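Local coordinates for protein thiazoline oxidase/subtilisin-like protease (Prochloron didemni, PDB 4AKS) that probably cleaves precursor peptides and joins their ends to form cyclic patellamides, acting through a subtilisin-like macrocyclase domain, at residues A[220-225]-A[239-244]; A[81-86]-A[157-162]; A[48-53]-A[308-313]; A[24-29]-A[41-46]. One frame throughout, in Å; residues are numbered along the deposited sequence.

Overall arrangement
From the N terminus, contact 4 comes first. It folds residues 24-29 back onto helix 38-44 and closes a short loop. The chain then enters contact 3 at 48-53, the turn that runs into strand 52-57. Its partner, at the end of helix 291-311, comes some 255 residues later, so contact 3 spans most of the domain. Contacts 2 and 1 follow one another within that span. Contact 2 joins two surface loops that follow strands 72-74 and 151-156. Contact 1 pairs two strands of the central parallel sheet. Contacts 3 and 4 touch through Gln311, Thr45 and Gln44. Contacts 2 and 4 lie on opposite sides of the chain's centre.

Contact 1 (A[220-225]-A[239-244])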
loop_
_atom_site.group_PDB
_atom_site.type_symbol
_atom_site.label_atom_id
_atom_site.label_comp_id
_atom_site.label_asym_id
_atom_site.label_seq_id
_atom_site.Cartn_x
_atom_site.Cartn_y
_atom_site.Cartn_z
ATOM N N ILE A 220 -0.987 -11.213 2.942
ATOM C CA ILE A 220 0.044 -10.512 2.205
ATOM C C ILE A 220 -0.493 -9.904 0.912
ATOM O O ILE A 220 -1.128 -10.581 0.128
ATOM C CB ILE A 220 1.209 -11.448 1.827
ATOM C CG1 ILE A 220 1.911 -11.930 3.086
ATOM C CG2 ILE A 220 2.185 -10.728 0.898
ATOM C CD1 ILE A 220 3.272 -12.570 2.837
ATOM N N VAL A 221 -0.197 -8.620 0.693
ATOM C CA VAL A 221 -0.668 -7.898 -0.481
ATOM C C VAL A 221 0.561 -7.383 -1.205
ATOM O O VAL A 221 1.452 -6.783 -0.588
ATOM C CB VAL A 221 -1.572 -6.698 -0.110
ATOM C CG1 VAL A 221 -2.096 -5.995 -1.369
ATOM C CG2 VAL A 221 -2.727 -7.141 0.797
ATOM N N SER A 222 0.637 -7.627 -2.495
ATOM C CA SER A 222 1.726 -7.090 -3.273
ATOM C C SER A 222 1.320 -6.855 -4.724
ATOM O O SER A 222 0.361 -7.451 -5.200
ATOM C CB SER A 222 2.929 -8.022 -3.187
ATOM O OG SER A 222 2.686 -9.208 -3.904
ATOM N N PRO A 223 2.053 -5.977 -5.434
ATOM C CA PRO A 223 1.721 -5.725 -6.838
ATOM C C PRO A 223 2.153 -6.841 -7.764
ATOM O O PRO A 223 3.087 -7.547 -7.446
ATOM C CB PRO A 223 2.497 -4.453 -7.175
ATOM C CG PRO A 223 3.580 -4.345 -6.158
ATOM C CD PRO A 223 3.182 -5.157 -4.956
ATOM N N THR A 224 1.496 -6.984 -8.910
ATOM C CA THR A 224 1.967 -7.914 -9.947
ATOM C C THR A 224 3.246 -7.436 -10.648
ATOM O O THR A 224 4.023 -8.261 -11.129
ATOM C CB THR A 224 0.898 -8.198 -11.016
ATOM O OG1 THR A 224 0.517 -6.980 -11.662
ATOM C CG2 THR A 224 -0.308 -8.859 -10.386
ATOM N N GLY A 225 3.463 -6.124 -10.704
ATOM C CA GLY A 225 4.681 -5.555 -11.307
ATOM C C GLY A 225 4.529 -4.922 -12.691
ATOM O O GLY A 225 3.532 -5.144 -13.381
ATOM N N PRO A 239 0.359 -18.971 -2.891
ATOM C CA PRO A 239 -0.992 -19.046 -2.304
ATOM C C PRO A 239 -1.159 -18.129 -1.095
ATOM O O PRO A 239 -0.208 -17.915 -0.353
ATOM C CB PRO A 239 -1.122 -20.520 -1.865
ATOM C CG PRO A 239 -0.040 -21.253 -2.579
ATOM C CD PRO A 239 1.066 -20.264 -2.806
ATOM N N GLY A 240 -2.351 -17.574 -0.898
ATOM C CA GLY A 240 -2.566 -16.679 0.257
ATOM C C GLY A 240 -1.863 -15.323 0.174
ATOM O O GLY A 240 -1.831 -14.545 1.158
ATOM N N THR A 241 -1.230 -15.077 -0.973
ATOM C CA THR A 241 -0.848 -13.736 -1.410
ATOM C C THR A 241 -1.991 -13.128 -2.220
ATOM O O THR A 241 -2.522 -13.777 -3.115
ATOM C CB THR A 241 0.386 -13.773 -2.321
ATOM O OG1 THR A 241 1.544 -14.098 -1.549
ATOM C CG2 THR A 241 0.594 -12.444 -3.014
ATOM N N LEU A 242 -2.363 -11.888 -1.931
ATOM C CA LEU A 242 -3.269 -11.164 -2.811
ATOM C C LEU A 242 -2.433 -10.314 -3.752
ATOM O O LEU A 242 -1.831 -9.314 -3.335
ATOM C CB LEU A 242 -4.248 -10.310 -2.012
ATOM C CG LEU A 242 -5.258 -9.493 -2.819
ATOM C CD1 LEU A 242 -6.331 -10.436 -3.376
ATOM C CD2 LEU A 242 -5.897 -8.395 -1.980
ATOM N N ALA A 243 -2.370 -10.738 -5.011
ATOM C CA ALA A 243 -1.600 -10.056 -6.047
ATOM C C ALA A 243 -2.486 -9.001 -6.683
ATOM O O ALA A 243 -3.633 -9.278 -7.000
ATOM C CB ALA A 243 -1.142 -11.055 -7.097
ATOM N N VAL A 244 -1.970 -7.797 -6.895
ATOM C CA VAL A 244 -2.806 -6.709 -7.398
ATOM C C VAL A 244 -2.241 -6.082 -8.670
ATOM O O VAL A 244 -1.084 -5.663 -8.701
ATOM C CB VAL A 244 -2.995 -5.626 -6.329
ATOM C CG1 VAL A 244 -4.015 -4.603 -6.806
ATOM C CG2 VAL A 244 -3.454 -6.263 -5.021
#
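Thr241 pairs with Ile220 at the start of a parallel ladder in the central sheet of the subtilisin-like fold. The axes of strands 220-223 and 241-244 come within 4.7 Å, and their directions differ by 25°. Thr241 shares a face of the sheet with Ile220, Ser222 and Ala243. Its methyl CG2 stands anti to its own N and meets Ser222 OG at 4.0 Å. Helix 204-215 covers this face, where Ile210 touches both Ile220 and Thr241. Next, Leu242 N donates to Ile220 O at 2.7 Å and lies almost in line with the carbonyl bond (171°). Leu242 O then accepts Ser222 N at 3.1 Å and also faces the CA-H of Val221. The side chains of Leu242 and Val221 share the other face but meet loosely. Ala243 returns to the first face, and its backbone bonds to Glu266 and Ile268 extend the sheet. Val244 N donates to Ser222 O at 2.9 Å. Val244 CG2 slants across Val221 CG1 at 3.9 Å, under helix 291-311, whose Ala294 and Met298 touch Val244. Pro223 ends the strand against residues of a putative Ser-His-Asp triad. Beyond it, Thr224 CG2 rests on Ala243 CB at 4.0 Å. A glycine here would probably leave Ala243 CB without its methyl neighbour and Val244 O less covered. The last rung is Thr224 N to Val244 O at 2.9 Å, with the donor 45° out of the carbonyl plane.

Contact 2 (A[81-86]-A[157-162]); sequences EPAEPI and QDAVIR
CG of Arg162 lies between its backbone N and carbonyl carbon (chi1 45°), and the chain bends at chi3 (61°), which turns the guanidinium back toward Glu81 and over its own turn. There NH2 donates to Ala159 O at 2.6 Å, while NE adds a weak bond to the same oxygen. These two bonds hold the guanidinium beside the 3-10 turn 158-160. NH2 also lies 3.7 Å from Glu81 O, with that oxygen oblique to the guanidinium. The Glu81 side chain starts toward the turn, but its bend at chi2 carries the carboxylate away. Its OE1 ends 6.6 Å from Arg162 NH2, so the opposite charges do not pair directly. Any attraction between them is likely to be weak at this exposed site.

The methyl contacts are few. Ala159 points its CB at the first segment and comes 3.2 Å from Glu81 O. Ala83 CB points back at the turn and rests on Ala159 CA at 3.8 Å. The two methyl groups themselves form an apolar pair 4.1 Å apart. No hydrogen bond joins the two segments directly.

Arg121 of helix 119-136 bonds to both segments: it forms a salt bridge with Asp158 OD2 and a hydrogen bond with Glu84 O. Ile86 also packs on this helix, through Arg121 and Asn125, and Ile161 packs on its Leu124. Thus the loop leading to helix 88-99 lies against the turn after strand 151-156, and both touch helix 119-136.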
loop_
_atom_site.group_PDB
_atom_site.type_symbol
_atom_site.label_atom_id
_atom_site.label_comp_id
_atom_site.label_asym_id
_atom_site.label_seq_id
_atom_site.Cartn_x
_atom_site.Cartn_y
_atom_site.Cartn_z
ATOM N N GLU A 81 22.203 -1.304 8.804
ATOM C CA GLU A 81 23.036 -0.139 9.108
ATOM C C GLU A 81 22.171 1.075 8.797
ATOM O O GLU A 81 21.693 1.180 7.667
ATOM C CB GLU A 81 24.261 -0.082 8.171
ATOM C CG GLU A 81 25.552 0.500 8.764
ATOM C CD GLU A 81 26.103 -0.327 9.914
ATOM O OE1 GLU A 81 25.784 -1.538 9.997
ATOM O OE2 GLU A 81 26.866 0.233 10.732
ATOM N N PRO A 82 21.969 1.993 9.769
ATOM C CA PRO A 82 21.157 3.180 9.452
ATOM C C PRO A 82 21.778 4.010 8.315
ATOM O O PRO A 82 23.003 4.067 8.181
ATOM C CB PRO A 82 21.146 3.987 10.764
ATOM C CG PRO A 82 21.769 3.109 11.803
ATOM C CD PRO A 82 22.632 2.116 11.080
ATOM N N ALA A 83 20.927 4.589 7.478
ATOM C CA ALA A 83 21.381 5.358 6.336
ATOM C C ALA A 83 21.363 6.835 6.697
ATOM O O ALA A 83 20.586 7.256 7.550
ATOM C CB ALA A 83 20.486 5.092 5.141
ATOM N N GLU A 84 22.226 7.619 6.060
ATOM C CA GLU A 84 22.242 9.065 6.303
ATOM C C GLU A 84 20.951 9.694 5.770
ATOM O O GLU A 84 20.510 9.347 4.681
ATOM C CB GLU A 84 23.467 9.725 5.662
ATOM C CG GLU A 84 24.787 9.347 6.325
ATOM C CD GLU A 84 25.007 10.035 7.668
ATOM O OE1 GLU A 84 25.430 11.218 7.677
ATOM O OE2 GLU A 84 24.760 9.392 8.719
ATOM N N PRO A 85 20.341 10.617 6.536
ATOM C CA PRO A 85 19.119 11.254 6.047
ATOM C C PRO A 85 19.346 11.966 4.710
ATOM O O PRO A 85 20.459 12.400 4.408
ATOM C CB PRO A 85 18.770 12.272 7.146
ATOM C CG PRO A 85 19.603 11.894 8.328
ATOM C CD PRO A 85 20.839 11.271 7.761
ATOM N N ILE A 86 18.295 12.028 3.901
ATOM C CA ILE A 86 18.368 12.651 2.583
ATOM C C ILE A 86 17.868 14.080 2.747
ATOM O O ILE A 86 16.903 14.322 3.467
ATOM C CB ILE A 86 17.550 11.851 1.554
ATOM C CG1 ILE A 86 18.173 10.458 1.379
ATOM C CG2 ILE A 86 17.501 12.564 0.206
ATOM C CD1 ILE A 86 17.364 9.519 0.507
ATOM N N GLN A 157 13.123 0.032 4.318
ATOM C CA GLN A 157 14.160 -0.816 3.782
ATOM C C GLN A 157 15.220 -0.046 3.036
ATOM O O GLN A 157 16.141 -0.660 2.523
ATOM C CB GLN A 157 13.541 -1.836 2.803
ATOM C CG GLN A 157 12.422 -2.656 3.409
ATOM C CD GLN A 157 12.911 -3.533 4.532
ATOM O OE1 GLN A 157 13.940 -4.198 4.402
ATOM N NE2 GLN A 157 12.186 -3.537 5.642
ATOM N N ASP A 158 15.098 1.278 2.960
ATOM C CA ASP A 158 16.000 2.093 2.125
ATOM C C ASP A 158 17.474 2.029 2.563
ATOM O O ASP A 158 18.385 2.192 1.728
ATOM C CB ASP A 158 15.518 3.557 2.022
ATOM C CG ASP A 158 15.800 4.366 3.277
ATOM O OD1 ASP A 158 15.317 3.970 4.366
ATOM O OD2 ASP A 158 16.508 5.399 3.176
ATOM N N ALA A 159 17.707 1.785 3.856
ATOM C CA ALA A 159 19.075 1.598 4.369
ATOM C C ALA A 159 19.848 0.483 3.651
ATOM O O ALA A 159 21.066 0.564 3.540
ATOM C CB ALA A 159 19.069 1.353 5.869
ATOM N N VAL A 160 19.142 -0.528 3.137
ATOM C CA VAL A 160 19.774 -1.642 2.410
ATOM C C VAL A 160 20.307 -1.262 1.019
ATOM O O VAL A 160 21.123 -1.988 0.441
ATOM C CB VAL A 160 18.811 -2.841 2.242
ATOM C CG1 VAL A 160 17.856 -2.616 1.079
ATOM C CG2 VAL A 160 19.607 -4.115 2.010
ATOM N N ILE A 161 19.844 -0.139 0.481
ATOM C CA ILE A 161 20.310 0.316 -0.827
ATOM C C ILE A 161 21.675 0.999 -0.661
ATOM O O ILE A 161 21.799 1.996 0.065
ATOM C CB ILE A 161 19.274 1.245 -1.497
ATOM C CG1 ILE A 161 17.961 0.484 -1.724
ATOM C CG2 ILE A 161 19.798 1.773 -2.827
ATOM C CD1 ILE A 161 16.773 1.380 -1.980
ATOM N N ARG A 162 22.693 0.442 -1.319
ATOM C CA ARG A 162 24.078 0.938 -1.214
ATOM C C ARG A 162 24.937 0.457 -2.386
ATOM O O ARG A 162 24.614 0.698 -3.551
ATOM C CB ARG A 162 24.711 0.500 0.122
ATOM C CG ARG A 162 24.454 -0.961 0.493
ATOM C CD ARG A 162 24.739 -1.274 1.959
ATOM N NE ARG A 162 23.897 -0.510 2.891
ATOM C CZ ARG A 162 24.306 0.516 3.647
ATOM N NH1 ARG A 162 25.568 0.940 3.612
ATOM N NH2 ARG A 162 23.443 1.128 4.458
#

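Contact 3 (A[48-53]-A[308-313]); sequences DPQITI and LQVQQG
Val310 packs on Ile51 where the C-terminal end of helix 291-311 meets the turn leading into strand 52-57, an inner strand of the subtilisin-like parallel sheet. A Schellman motif ends the helix, with Gly313 as its C-prime residue. The firm part lies at the buried Ile51. Val310 CG2 meets Ile51 CD1 at 3.9 Å, and the two side chains slide past each other in opposite directions. Val316 touches both residues, and Met306 and Ser307 of the helix also touch Ile51.

The side of Gln50 and Gln311 is exposed and polar, and no hydrogen bond crosses it. Val310 CG1, anti to its own N (chi1 169°), comes 3.4 Å from Gln50 NE2, close but unbonded. Asp48 crosses Val310 at about a right angle, and its OD2 only brushes Gln311 CG at 4.1 Å. The amide of Gln311 is occupied by Thr45 OG1 and Gln44 O. An alanine in place of Asp48 would probably leave Gln50 N without its side-chain acceptor and open a gap beside Val310 CG1. Asp48 opens a type I turn to Ile51; its OD1 accepts Gln50 N at 3.0 Å in an Asx turn, on the anti side and 18° out of the carboxylate plane.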
loop_
_atom_site.group_PDB
_atom_site.type_symbol
_atom_site.label_atom_id
_atom_site.label_comp_id
_atom_site.label_asym_id
_atom_site.label_seq_id
_atom_site.Cartn_x
_atom_site.Cartn_y
_atom_site.Cartn_z
ATOM N N ASP A 48 -10.221 0.025 12.085
ATOM C CA ASP A 48 -10.176 -0.248 13.515
ATOM C C ASP A 48 -8.718 -0.382 13.939
ATOM O O ASP A 48 -7.952 -1.057 13.260
ATOM C CB ASP A 48 -10.933 -1.534 13.815
ATOM C CG ASP A 48 -11.252 -1.689 15.285
ATOM O OD1 ASP A 48 -10.376 -2.126 16.046
ATOM O OD2 ASP A 48 -12.384 -1.376 15.688
ATOM N N PRO A 49 -8.315 0.282 15.041
ATOM C CA PRO A 49 -6.920 0.184 15.485
ATOM C C PRO A 49 -6.459 -1.226 15.935
ATOM O O PRO A 49 -5.265 -1.442 16.096
ATOM C CB PRO A 49 -6.837 1.184 16.653
ATOM C CG PRO A 49 -8.238 1.454 17.077
ATOM C CD PRO A 49 -9.130 1.149 15.914
ATOM N N GLN A 50 -7.386 -2.161 16.132
ATOM C CA GLN A 50 -7.049 -3.574 16.329
ATOM C C GLN A 50 -6.505 -4.241 15.058
ATOM O O GLN A 50 -5.898 -5.307 15.140
ATOM C CB GLN A 50 -8.275 -4.356 16.792
ATOM C CG GLN A 50 -8.676 -4.132 18.239
ATOM C CD GLN A 50 -10.084 -4.658 18.531
ATOM O OE1 GLN A 50 -10.285 -5.854 18.759
ATOM N NE2 GLN A 50 -11.066 -3.757 18.515
ATOM N N ILE A 51 -6.727 -3.634 13.891
ATOM C CA ILE A 51 -6.130 -4.118 12.665
ATOM C C ILE A 51 -4.799 -3.405 12.422
ATOM O O ILE A 51 -4.762 -2.182 12.266
ATOM C CB ILE A 51 -7.074 -3.929 11.468
ATOM C CG1 ILE A 51 -8.446 -4.562 11.770
ATOM C CG2 ILE A 51 -6.460 -4.517 10.204
ATOM C CD1 ILE A 51 -8.432 -6.060 12.003
ATOM N N THR A 52 -3.713 -4.176 12.376
ATOM C CA THR A 52 -2.374 -3.645 12.112
ATOM C C THR A 52 -1.916 -3.947 10.698
ATOM O O THR A 52 -1.957 -5.087 10.268
ATOM C CB THR A 52 -1.330 -4.251 13.069
ATOM O OG1 THR A 52 -1.711 -3.963 14.413
ATOM C CG2 THR A 52 0.102 -3.677 12.793
ATOM N N ILE A 53 -1.464 -2.912 9.995
ATOM C CA ILE A 53 -0.910 -3.023 8.660
ATOM C C ILE A 53 0.578 -2.714 8.747
ATOM O O ILE A 53 0.963 -1.647 9.233
ATOM C CB ILE A 53 -1.569 -2.008 7.707
ATOM C CG1 ILE A 53 -3.105 -2.157 7.723
ATOM C CG2 ILE A 53 -1.045 -2.176 6.285
ATOM C CD1 ILE A 53 -3.809 -1.026 6.972
ATOM N N LEU A 308 -14.345 -4.420 9.800
ATOM C CA LEU A 308 -15.763 -4.704 9.915
ATOM C C LEU A 308 -16.009 -6.057 10.592
ATOM O O LEU A 308 -16.960 -6.189 11.358
ATOM C CB LEU A 308 -16.418 -4.633 8.530
ATOM C CG LEU A 308 -17.888 -4.313 8.351
ATOM C CD1 LEU A 308 -18.309 -3.109 9.186
ATOM C CD2 LEU A 308 -18.116 -4.043 6.867
ATOM N N GLN A 309 -15.146 -7.042 10.338
ATOM C CA GLN A 309 -15.210 -8.310 11.061
ATOM C C GLN A 309 -15.066 -8.056 12.569
ATOM O O GLN A 309 -15.867 -8.534 13.371
ATOM C CB GLN A 309 -14.135 -9.298 10.577
ATOM C CG GLN A 309 -14.347 -9.822 9.161
ATOM C CD GLN A 309 -13.170 -10.648 8.632
ATOM O OE1 GLN A 309 -12.010 -10.408 8.973
ATOM N NE2 GLN A 309 -13.472 -11.635 7.796
ATOM N N VAL A 310 -14.074 -7.254 12.953
ATOM C CA VAL A 310 -13.895 -6.892 14.365
ATOM C C VAL A 310 -15.104 -6.131 14.932
ATOM O O VAL A 310 -15.565 -6.430 16.030
ATOM C CB VAL A 310 -12.617 -6.062 14.590
ATOM C CG1 VAL A 310 -12.620 -5.480 15.998
ATOM C CG2 VAL A 310 -11.384 -6.928 14.359
ATOM N N GLN A 311 -15.606 -5.147 14.191
ATOM C CA GLN A 311 -16.735 -4.325 14.660
ATOM C C GLN A 311 -18.016 -5.138 14.847
ATOM O O GLN A 311 -18.832 -4.817 15.699
ATOM C CB GLN A 311 -16.984 -3.126 13.727
ATOM C CG GLN A 311 -16.008 -1.974 13.969
ATOM C CD GLN A 311 -16.059 -0.878 12.909
ATOM O OE1 GLN A 311 -15.031 -0.293 12.566
ATOM N NE2 GLN A 311 -17.257 -0.583 12.403
ATOM N N GLN A 312 -18.170 -6.200 14.062
ATOM C CA GLN A 312 -19.305 -7.117 14.211
ATOM C C GLN A 312 -19.030 -8.268 15.179
ATOM O O GLN A 312 -19.847 -9.173 15.303
ATOM C CB GLN A 312 -19.704 -7.683 12.848
ATOM C CG GLN A 312 -20.185 -6.627 11.864
ATOM C CD GLN A 312 -20.869 -7.234 10.655
ATOM O OE1 GLN A 312 -20.878 -8.455 10.484
ATOM N NE2 GLN A 312 -21.450 -6.386 9.813
ATOM N N GLY A 313 -17.891 -8.235 15.864
ATOM C CA GLY A 313 -17.522 -9.292 16.811
ATOM C C GLY A 313 -17.114 -10.615 16.177
ATOM O O GLY A 313 -17.071 -11.637 16.853
#

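Contact 4 (A[24-29]-A[41-46])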
loop_
_atom_site.group_PDB
_atom_site.type_symbol
_atom_site.label_atom_id
_atom_site.label_comp_id
_atom_site.label_asym_id
_atom_site.label_seq_id
_atom_site.Cartn_x
_atom_site.Cartn_y
_atom_site.Cartn_z
ATOM N N VAL A 24 -25.371 9.575 -0.326
ATOM C CA VAL A 24 -24.659 10.312 0.715
ATOM C C VAL A 24 -23.392 9.551 1.151
ATOM O O VAL A 24 -23.451 8.547 1.861
ATOM C CB VAL A 24 -25.580 10.638 1.918
ATOM C CG1 VAL A 24 -24.767 10.991 3.153
ATOM C CG2 VAL A 24 -26.517 11.788 1.570
ATOM N N ALA A 25 -22.255 10.018 0.656
ATOM C CA ALA A 25 -20.965 9.596 1.143
ATOM C C ALA A 25 -20.688 10.423 2.396
ATOM O O ALA A 25 -20.447 11.620 2.297
ATOM C CB ALA A 25 -19.913 9.861 0.083
ATOM N N LEU A 26 -20.775 9.804 3.573
ATOM C CA LEU A 26 -20.491 10.517 4.824
ATOM C C LEU A 26 -19.018 10.957 4.888
ATOM O O LEU A 26 -18.693 11.951 5.544
ATOM C CB LEU A 26 -20.840 9.654 6.042
ATOM C CG LEU A 26 -22.306 9.268 6.260
ATOM C CD1 LEU A 26 -22.406 8.268 7.404
ATOM C CD2 LEU A 26 -23.157 10.506 6.524
ATOM N N HIS A 27 -18.146 10.226 4.185
ATOM C CA HIS A 27 -16.717 10.529 4.120
ATOM C C HIS A 27 -16.233 10.517 2.692
ATOM O O HIS A 27 -15.589 9.560 2.252
ATOM C CB HIS A 27 -15.943 9.523 4.966
ATOM C CG HIS A 27 -16.430 9.447 6.385
ATOM N ND1 HIS A 27 -16.025 10.307 7.332
ATOM C CD2 HIS A 27 -17.361 8.603 6.989
ATOM C CE1 HIS A 27 -16.645 10.014 8.493
ATOM N NE2 HIS A 27 -17.462 8.974 8.277
ATOM N N PRO A 28 -16.535 11.587 1.934
ATOM C CA PRO A 28 -16.200 11.605 0.505
ATOM C C PRO A 28 -14.721 11.339 0.254
ATOM O O PRO A 28 -13.860 11.971 0.870
ATOM C CB PRO A 28 -16.573 13.026 0.056
ATOM C CG PRO A 28 -17.554 13.506 1.065
ATOM C CD PRO A 28 -17.223 12.818 2.362
ATOM N N HIS A 29 -14.449 10.428 -0.671
ATOM C CA HIS A 29 -13.100 9.984 -0.966
ATOM C C HIS A 29 -12.879 10.057 -2.454
ATOM O O HIS A 29 -13.791 9.808 -3.255
ATOM C CB HIS A 29 -12.891 8.546 -0.467
ATOM C CG HIS A 29 -11.478 8.064 -0.606
ATOM N ND1 HIS A 29 -10.980 7.619 -1.771
ATOM C CD2 HIS A 29 -10.431 8.007 0.319
ATOM C CE1 HIS A 29 -9.680 7.280 -1.605
ATOM N NE2 HIS A 29 -9.348 7.524 -0.328
ATOM N N LEU A 41 -18.931 1.445 2.261
ATOM C CA LEU A 41 -18.057 0.760 3.219
ATOM C C LEU A 41 -17.491 1.782 4.214
ATOM O O LEU A 41 -17.446 1.530 5.414
ATOM C CB LEU A 41 -16.940 -0.003 2.501
ATOM C CG LEU A 41 -15.833 -0.672 3.333
ATOM C CD1 LEU A 41 -16.417 -1.598 4.390
ATOM C CD2 LEU A 41 -14.859 -1.425 2.426
ATOM N N HIS A 42 -17.088 2.937 3.702
ATOM C CA HIS A 42 -16.660 4.047 4.551
ATOM C C HIS A 42 -17.745 4.520 5.479
ATOM O O HIS A 42 -17.454 4.918 6.595
ATOM C CB HIS A 42 -16.149 5.212 3.718
ATOM C CG HIS A 42 -14.691 5.110 3.341
ATOM N ND1 HIS A 42 -14.172 5.794 2.305
ATOM C CD2 HIS A 42 -13.638 4.396 3.908
ATOM C CE1 HIS A 42 -12.860 5.542 2.212
ATOM N NE2 HIS A 42 -12.527 4.681 3.186
ATOM N N ASN A 43 -19.001 4.479 5.045
ATOM C CA ASN A 43 -20.100 4.800 5.949
ATOM C C ASN A 43 -20.148 3.880 7.169
ATOM O O ASN A 43 -20.682 4.267 8.202
ATOM C CB ASN A 43 -21.453 4.784 5.220
ATOM C CG ASN A 43 -21.604 5.929 4.240
ATOM O OD1 ASN A 43 -20.782 6.846 4.199
ATOM N ND2 ASN A 43 -22.653 5.882 3.438
ATOM N N GLN A 44 -19.589 2.675 7.048
ATOM C CA GLN A 44 -19.650 1.661 8.109
ATOM C C GLN A 44 -18.377 1.596 8.949
ATOM O O GLN A 44 -18.445 1.355 10.159
ATOM C CB GLN A 44 -19.954 0.297 7.499
ATOM C CG GLN A 44 -21.293 0.256 6.782
ATOM C CD GLN A 44 -21.576 -1.104 6.178
ATOM O OE1 GLN A 44 -21.715 -2.093 6.897
ATOM N NE2 GLN A 44 -21.662 -1.163 4.850
ATOM N N THR A 45 -17.221 1.810 8.324
ATOM C CA THR A 45 -15.961 1.885 9.061
ATOM C C THR A 45 -14.915 2.699 8.319
ATOM O O THR A 45 -14.866 2.694 7.091
ATOM C CB THR A 45 -15.393 0.472 9.332
ATOM O OG1 THR A 45 -14.153 0.572 10.046
ATOM C CG2 THR A 45 -15.176 -0.294 8.018
ATOM N N LEU A 46 -14.076 3.404 9.070
ATOM C CA LEU A 46 -12.845 3.994 8.510
ATOM C C LEU A 46 -11.615 3.223 8.984
ATOM O O LEU A 46 -10.480 3.692 8.834
ATOM C CB LEU A 46 -12.713 5.461 8.908
ATOM C CG LEU A 46 -13.763 6.431 8.372
ATOM C CD1 LEU A 46 -13.459 7.817 8.944
ATOM C CD2 LEU A 46 -13.792 6.439 6.843
HETATM O O HOH W 1 -15.897 7.214 0.724
HETATM O O HOH W 2 -18.309 7.756 2.582
#
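In this subtilisin-like domain, loop 24-29 folds back on helix 38-44, ahead of the first sheet strand, 52-57. Asn43 holds the loop backbone, with His27 against Leu46 and His29 against His42. The Asn43 amide bonds the loop twice. Its ND2 donates to Val24 O at 3.2 Å, with that oxygen close to the amide plane. Its OD1 accepts Leu26 N at 3.0 Å. The side-chain amide therefore offers the loop a donor and an acceptor, much as a backbone peptide would. Chi1 of -69° sets the Asn43 amide anti to its carbonyl carbon and turns it to the loop. Leu26 crosses Asn43 at about a right angle, with CB and CG close to OD1. Water 2 accepts from His27 N and also hydrogen-bonds Asn43 OD1, extending the hold by one residue.

Further along, the His27 ring lies against Leu46. Leu46 CD1 sits over one face, 4.0 Å from the ring centroid and 15° off its normal, a CH-pi contact. Outside the two segments, His27 ND1 bonds to Glu139, which helps fix the turn of the ring.

His29 and His42 meet obliquely, with centroids 5.6 Å apart and planes at 52°. Phe144 meets the His29 ring too. His42 NE2 bonds to Ile146 O, so His42 is also tied to the loop holding Ile146. On its other nitrogen, His42 ND1 lies 2.7 Å from water 1, in the ring plane, and that water also hydrogen-bonds His27 O at 2.8 Å.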